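Local coordinates for protein peptidoglycan glycosyltransferase (Atopobium parvulum, PDB 4OVD) that is a penicillin-binding protein that joins an elongated region containing a dimerisation-type family domain to a larger, globular C-terminal penicillin-binding-protein family domain, at residues N182-G187 and N215-V220; A252-T257 and E522-V527; G484-G489 and I517-E522. All blocks are in the same frame, centred on the assembly; numbering follows the deposited sequence.

Interaction 1 (N182-G187 and N215-V220); sequences NDILAG and NGQDIV
Leu185 starts off away from residues 215-220 but bends back, bringing CD2 to 3.6 Å from Gln217 O. The same methyl lies 4.4 Å from Ile219 CB. Ile184 approaches Gln217 as well: its CG1 lies between the backbone N and the carbonyl carbon (chi1 71°), which brings CD1 to 4.0 Å from Gln217 O. Its CB passes Gln217 OE1 at 4.1 Å. The side chains meet where a short helix ends: residues 182-185 are helical, Ala186 is the first to leave the helix, and the chain leading into strand 219-221 of a mixed sheet runs past the helix's last carbonyls. Ile184 O accepts from Gln217 N at 3.0 Å, with 165° at the hydrogen. Beside it, Gly216 CA approaches Leu185 O to 3.1 Å in a CA-H...O contact that is nearly straight, 174° at H. Past the helix end, Gly187 CA lies 3.5 Å from Gly216 N, so two glycines bring the backbones together. Ile62 of the neighbouring strand 62-63 packs against both Leu185 and Ile219. The modelled approach of the Ile184 and Ile219 side-chain ends is too short to be trusted and remains doubtful.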
# COMPACT_ATOMS: atom_id res chain seq x y z
N ASN A 182 21.31 3.74 6.40
CA ASN A 182 22.52 3.32 7.09
C ASN A 182 23.56 4.42 7.14
O ASN A 182 24.21 4.56 8.15
CB ASN A 182 23.14 2.11 6.40
CG ASN A 182 24.32 1.58 7.15
OD1 ASN A 182 24.16 1.02 8.22
ND2 ASN A 182 25.51 1.70 6.56
N ASP A 183 23.71 5.19 6.07
CA ASP A 183 24.76 6.24 6.05
C ASP A 183 24.48 7.34 7.03
O ASP A 183 25.41 7.96 7.54
CB ASP A 183 25.13 6.75 4.66
CG ASP A 183 23.95 7.25 3.89
OD1 ASP A 183 22.85 7.44 4.47
OD2 ASP A 183 24.12 7.44 2.66
N ILE A 184 23.22 7.58 7.36
CA ILE A 184 22.99 8.55 8.39
C ILE A 184 22.93 7.87 9.76
O ILE A 184 23.37 8.44 10.74
CB ILE A 184 21.89 9.59 8.05
CG1 ILE A 184 20.50 9.01 8.07
CG2 ILE A 184 22.20 10.27 6.72
CD1 ILE A 184 20.01 8.83 9.46
N LEU A 185 22.47 6.64 9.85
CA LEU A 185 22.41 5.94 11.18
C LEU A 185 23.80 5.48 11.69
O LEU A 185 24.06 5.37 12.92
CB LEU A 185 21.55 4.69 11.04
CG LEU A 185 20.07 4.95 10.94
CD1 LEU A 185 19.26 3.76 10.50
CD2 LEU A 185 19.63 5.41 12.33
N ALA A 186 24.67 5.13 10.76
CA ALA A 186 26.04 4.66 11.10
C ALA A 186 26.88 5.87 11.43
O ALA A 186 26.84 6.90 10.77
CB ALA A 186 26.67 3.94 9.92
N GLY A 187 27.67 5.78 12.46
CA GLY A 187 28.45 6.96 12.70
C GLY A 187 29.73 6.63 12.04
O GLY A 187 29.78 5.79 11.16
N ASN A 215 28.93 9.41 16.57
CA ASN A 215 27.78 8.48 16.61
C ASN A 215 26.80 8.82 15.49
O ASN A 215 26.81 9.91 14.94
CB ASN A 215 27.12 8.52 17.97
CG ASN A 215 28.10 8.15 19.08
OD1 ASN A 215 28.11 8.77 20.13
ND2 ASN A 215 28.97 7.18 18.81
N GLY A 216 26.00 7.86 15.10
CA GLY A 216 25.07 8.12 14.03
C GLY A 216 23.97 9.07 14.47
O GLY A 216 23.81 9.32 15.65
N GLN A 217 23.21 9.55 13.51
CA GLN A 217 22.10 10.46 13.78
C GLN A 217 20.81 9.73 14.10
O GLN A 217 20.46 8.74 13.46
CB GLN A 217 21.86 11.36 12.59
CG GLN A 217 22.83 12.53 12.52
CD GLN A 217 22.49 13.48 11.38
OE1 GLN A 217 22.21 13.06 10.24
NE2 GLN A 217 22.52 14.78 11.68
N ASP A 218 20.10 10.22 15.08
CA ASP A 218 18.82 9.66 15.47
C ASP A 218 17.78 9.87 14.41
O ASP A 218 17.87 10.80 13.60
CB ASP A 218 18.38 10.26 16.79
CG ASP A 218 19.34 9.94 17.89
OD1 ASP A 218 20.05 8.92 17.75
OD2 ASP A 218 19.41 10.69 18.87
N ILE A 219 16.83 8.94 14.36
CA ILE A 219 15.78 8.98 13.38
C ILE A 219 14.46 8.78 14.10
O ILE A 219 14.38 7.96 15.02
CB ILE A 219 16.00 7.83 12.37
CG1 ILE A 219 16.07 8.35 10.95
CG2 ILE A 219 15.09 6.64 12.57
CD1 ILE A 219 17.23 9.32 10.79
N VAL A 220 13.46 9.59 13.76
CA VAL A 220 12.13 9.42 14.32
C VAL A 220 11.20 8.96 13.22
O VAL A 220 11.11 9.57 12.17
CB VAL A 220 11.51 10.72 14.89
CG1 VAL A 220 10.16 10.41 15.53
CG2 VAL A 220 12.47 11.35 15.90

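Interaction 2 (A252-T257 and E522-V527); sequences AMNPRT and ESDLMV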
# COMPACT_ATOMS: atom_id res chain seq x y z
N ALA A 252 -1.44 0.95 7.67
CA ALA A 252 -2.30 2.03 8.09
C ALA A 252 -1.45 3.27 7.85
O ALA A 252 -0.32 3.27 8.28
CB ALA A 252 -2.64 1.91 9.55
N MSE A 253 -2.01 4.31 7.24
CA MSE A 253 -1.27 5.49 6.87
C MSE A 253 -2.14 6.69 6.93
O MSE A 253 -3.32 6.59 6.98
CB MSE A 253 -0.73 5.35 5.41
CG MSE A 253 -1.57 5.89 4.18
SE MSE A 253 -0.29 5.67 2.69
CE MSE A 253 0.47 7.46 2.80
N ASN A 254 -1.50 7.84 6.95
CA ASN A 254 -2.16 9.09 6.97
C ASN A 254 -2.16 9.51 5.50
O ASN A 254 -1.10 9.72 4.91
CB ASN A 254 -1.36 10.06 7.84
CG ASN A 254 -2.00 11.39 7.93
OD1 ASN A 254 -2.41 11.95 6.96
ND2 ASN A 254 -2.10 11.90 9.12
N PRO A 255 -3.36 9.64 4.91
CA PRO A 255 -3.48 10.01 3.53
C PRO A 255 -3.13 11.47 3.24
O PRO A 255 -2.95 11.82 2.09
CB PRO A 255 -4.95 9.72 3.21
CG PRO A 255 -5.63 9.81 4.49
CD PRO A 255 -4.66 9.35 5.52
N ARG A 256 -3.01 12.31 4.25
CA ARG A 256 -2.65 13.70 3.98
C ARG A 256 -1.15 13.97 4.13
O ARG A 256 -0.61 14.75 3.41
CB ARG A 256 -3.35 14.64 4.92
CG ARG A 256 -2.97 16.10 4.67
CD ARG A 256 -3.68 17.03 5.64
NE ARG A 256 -3.24 16.81 7.03
CZ ARG A 256 -2.16 17.34 7.61
NH1 ARG A 256 -1.30 18.15 6.95
NH2 ARG A 256 -1.90 17.05 8.88
N THR A 257 -0.48 13.41 5.11
CA THR A 257 0.95 13.64 5.25
C THR A 257 1.81 12.52 4.61
O THR A 257 3.01 12.69 4.41
CB THR A 257 1.31 13.58 6.70
OG1 THR A 257 1.00 12.29 7.16
CG2 THR A 257 0.56 14.64 7.55
N GLU A 522 -11.75 13.92 7.71
CA GLU A 522 -10.72 14.23 8.74
C GLU A 522 -9.28 14.06 8.25
O GLU A 522 -8.37 14.51 8.92
CB GLU A 522 -10.95 13.42 10.03
CG GLU A 522 -12.29 13.73 10.71
CD GLU A 522 -12.48 13.09 12.09
OE1 GLU A 522 -11.50 12.54 12.66
OE2 GLU A 522 -13.62 13.17 12.63
N SER A 523 -9.08 13.33 7.14
CA SER A 523 -7.78 13.18 6.49
C SER A 523 -6.72 12.57 7.40
O SER A 523 -5.56 12.95 7.35
CB SER A 523 -7.29 14.54 5.94
OG SER A 523 -8.25 15.12 5.06
N ASP A 524 -7.12 11.62 8.22
CA ASP A 524 -6.19 11.06 9.14
C ASP A 524 -5.93 9.58 8.97
O ASP A 524 -4.93 9.13 9.50
CB ASP A 524 -6.69 11.32 10.58
CG ASP A 524 -6.59 12.81 10.99
OD1 ASP A 524 -5.53 13.41 10.76
OD2 ASP A 524 -7.55 13.33 11.60
N LEU A 525 -6.76 8.83 8.26
CA LEU A 525 -6.52 7.37 8.20
C LEU A 525 -7.03 6.56 7.01
O LEU A 525 -8.23 6.59 6.67
CB LEU A 525 -7.14 6.76 9.46
CG LEU A 525 -7.02 5.23 9.61
CD1 LEU A 525 -5.58 4.78 9.85
CD2 LEU A 525 -7.82 4.83 10.82
N MSE A 526 -6.13 5.76 6.43
CA MSE A 526 -6.49 4.88 5.38
C MSE A 526 -5.75 3.59 5.70
O MSE A 526 -4.60 3.60 6.16
CB MSE A 526 -6.03 5.49 4.06
CG MSE A 526 -6.62 4.86 2.82
SE MSE A 526 -5.92 5.74 1.15
CE MSE A 526 -4.21 4.93 1.41
N VAL A 527 -6.40 2.48 5.46
CA VAL A 527 -5.83 1.19 5.74
C VAL A 527 -6.03 0.27 4.54
O VAL A 527 -7.10 0.34 3.85
CB VAL A 527 -6.55 0.56 6.90
CG1 VAL A 527 -6.26 -0.90 6.98
CG2 VAL A 527 -6.27 1.31 8.19
O HOH W 1 -4.02 14.53 9.00
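Met253 and Met526, both present as selenomethionine, are paired by two backbone bonds: Met253 N donates to Met526 O at 2.9 Å, and Met526 N returns a bond to Met253 O at 3.0 Å. This is a hydrogen-bonded antiparallel pair. Their side chains lie side by side and point the same way, in contact through Met253 CG and Met526 CE. One residue along, Ala252 and Val527 form the non-hydrogen-bonded pair, and Ala252 CB touches Val527 CG2 at 3.9 Å. The backbone of Ala252 bonds instead to Tyr261 and Ala262, and that of Val527 to Gly516. Such two-sided pairing is that of inner strands: 248-253 and 525-532 lie within the five-stranded antiparallel sheet of the domain of the penicillin-binding-protein family, with helix 542-556 against Ala252 and Val527 and helix 418-429 against the two methionines. Where strand 248-253 ends, Asn254 bonds the turn that follows. Its OD1 accepts from Arg256 N at 2.8 Å, in the carbonyl plane, closing an Asx turn; it also accepts from Thr257 N, which comes from above that plane. Having CG anti to the backbone N (chi1 -179°) turns the amide toward Ser523 and Asp524. A water then joins the two segments, accepting from Asn254 ND2 and Arg256 NE while donating to Ser523 O at 2.8 Å and Asp524 OD1 at 2.6 Å. The charged atoms stay apart (Arg256 NH2 to Asp524 OD1, 5.5 Å); the water links Arg256 NE to Asp524 OD1. Tyr261 OH adds hydrogen bonds to Asn254 ND2 and Asp524 O. Pro255, with no N-H to offer, sets CD 3.5 Å from Leu525 N.

Interaction 3 (G484-G489 and I517-E522); sequences GYTVAG and IVNPSE
Tyr485 opens the contact, its ring meeting Val518 and Asn519 near CD2. Asn519 ND2 comes to the ring's edge, near its plane, 3.4 Å from Tyr485 CD2, and the amide and ring planes are 27° apart. Val518 CG1 approaches the same CD2 obliquely at 3.8 Å, while the phenol oxygen is hydrogen-bonded to Ile559 O, outside both segments. Thr486 is gripped at both backbone polar atoms by a single residue. Its N donates to Asn519 OD1 at 2.8 Å in an almost straight bond (173° at the hydrogen), and its O accepts from Asn519 N at 2.8 Å. The side-chain oxygen of Asn519 thus stands where a strand carbonyl might otherwise be; CG lies beside the residue's own backbone N (chi1 -67°), which lets one asparagine offer both groups to Thr486. The Thr486 and Pro520 side chains cross at about a right angle, with CG2 of Thr486 3.9 Å from CD of Pro520. Val487 forms a non-hydrogen-bonded pair with Val518, and both side chains turn to Phe546 of helix 542-556. Ala488 then makes the hydrogen-bonded pair with Ile517: Ala488 N donates to Ile517 O at 3.1 Å, and Ile517 N to Ala488 O at 2.8 Å. Ala488 CB meets Pro520 CG, and on this face helix 458-474 packs on both Ala488 and Ile517. The pairing belongs to two antiparallel strands consecutive in the chain, 487-495 and 510-518, the former at the margin of the sheet and carrying, directly after Gly489, the Lys-Thr-Gly signature characteristic of penicillin-binding proteins.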
# COMPACT_ATOMS: atom_id res chain seq x y z
N GLY A 484 -20.17 3.87 13.92
CA GLY A 484 -19.77 5.24 14.35
C GLY A 484 -18.82 6.01 13.41
O GLY A 484 -18.52 7.18 13.64
N TYR A 485 -18.36 5.38 12.31
CA TYR A 485 -17.44 6.06 11.41
C TYR A 485 -17.91 6.02 9.99
O TYR A 485 -18.75 5.24 9.64
CB TYR A 485 -16.08 5.37 11.48
CG TYR A 485 -15.39 5.44 12.83
CD1 TYR A 485 -15.64 4.51 13.83
CD2 TYR A 485 -14.45 6.43 13.07
CE1 TYR A 485 -14.99 4.60 15.05
CE2 TYR A 485 -13.80 6.52 14.26
CZ TYR A 485 -14.08 5.62 15.25
OH TYR A 485 -13.39 5.76 16.40
N THR A 486 -17.35 6.85 9.14
CA THR A 486 -17.66 6.80 7.71
C THR A 486 -16.50 6.09 7.09
O THR A 486 -15.41 6.37 7.46
CB THR A 486 -17.77 8.19 7.08
OG1 THR A 486 -18.89 8.87 7.62
CG2 THR A 486 -17.95 8.07 5.59
N VAL A 487 -16.74 5.12 6.23
CA VAL A 487 -15.68 4.36 5.55
C VAL A 487 -15.97 4.39 4.06
O VAL A 487 -17.07 4.05 3.64
CB VAL A 487 -15.62 2.91 6.04
CG1 VAL A 487 -14.61 2.04 5.26
CG2 VAL A 487 -15.31 2.91 7.51
N ALA A 488 -15.02 4.91 3.30
CA ALA A 488 -15.13 4.91 1.86
C ALA A 488 -14.06 3.88 1.43
O ALA A 488 -12.93 3.96 1.87
CB ALA A 488 -14.76 6.27 1.33
N GLY A 489 -14.42 2.89 0.66
CA GLY A 489 -13.44 1.94 0.27
C GLY A 489 -13.79 1.11 -0.93
O GLY A 489 -14.83 1.30 -1.55
N ILE A 517 -10.74 4.27 3.63
CA ILE A 517 -10.40 5.55 4.20
C ILE A 517 -11.42 5.76 5.29
O ILE A 517 -12.62 5.64 5.05
CB ILE A 517 -10.57 6.63 3.10
CG1 ILE A 517 -9.67 6.32 1.90
CG2 ILE A 517 -10.23 8.00 3.66
CD1 ILE A 517 -10.03 6.96 0.56
N VAL A 518 -10.97 6.03 6.50
CA VAL A 518 -11.86 6.23 7.64
C VAL A 518 -12.06 7.75 7.81
O VAL A 518 -11.09 8.49 7.74
CB VAL A 518 -11.26 5.61 8.92
CG1 VAL A 518 -12.26 5.67 10.05
CG2 VAL A 518 -10.86 4.16 8.70
N ASN A 519 -13.31 8.19 8.01
CA ASN A 519 -13.68 9.59 8.18
C ASN A 519 -12.86 10.41 7.25
O ASN A 519 -11.94 11.16 7.68
CB ASN A 519 -13.50 10.03 9.62
CG ASN A 519 -14.48 9.32 10.54
OD1 ASN A 519 -15.35 8.59 10.09
ND2 ASN A 519 -14.35 9.55 11.85
N PRO A 520 -13.13 10.24 5.96
CA PRO A 520 -12.41 10.89 4.88
C PRO A 520 -12.33 12.41 5.00
O PRO A 520 -11.34 12.99 4.56
CB PRO A 520 -13.22 10.48 3.66
CG PRO A 520 -13.90 9.22 4.08
CD PRO A 520 -14.32 9.53 5.45
N SER A 521 -13.33 13.04 5.64
CA SER A 521 -13.32 14.47 5.86
C SER A 521 -12.29 14.87 6.93
O SER A 521 -12.00 16.03 7.07
CB SER A 521 -14.73 14.96 6.25
OG SER A 521 -15.25 14.33 7.44
N GLU A 522 -11.75 13.92 7.71
CA GLU A 522 -10.72 14.23 8.74
C GLU A 522 -9.28 14.06 8.25
O GLU A 522 -8.37 14.51 8.92
CB GLU A 522 -10.95 13.42 10.03
CG GLU A 522 -12.29 13.73 10.71
CD GLU A 522 -12.48 13.09 12.09
OE1 GLU A 522 -11.50 12.54 12.66
OE2 GLU A 522 -13.62 13.17 12.63

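Interactions 2 and 3 are buried and belong to one sheet, their centres about 10 Å apart; Leu525 O and Val518 N, probably hydrogen-bonded, link them where strands 525-532 and 510-518 adjoin, and Met526 packs on Ile517. Both combine regular antiparallel pairing with an asparagine just past a strand end, but Asn254 organises its own turn and a bridging water, whereas Asn519 bonds directly across to the partner backbone. Interaction 1 stands apart, only partly buried, its centre about 28 Å from that of interaction 2 and 37 Å from that of interaction 3. There a short helix meets the approach to a strand of a different sheet, through one conventional hydrogen bond, glycine backbone contacts and aliphatic side chains.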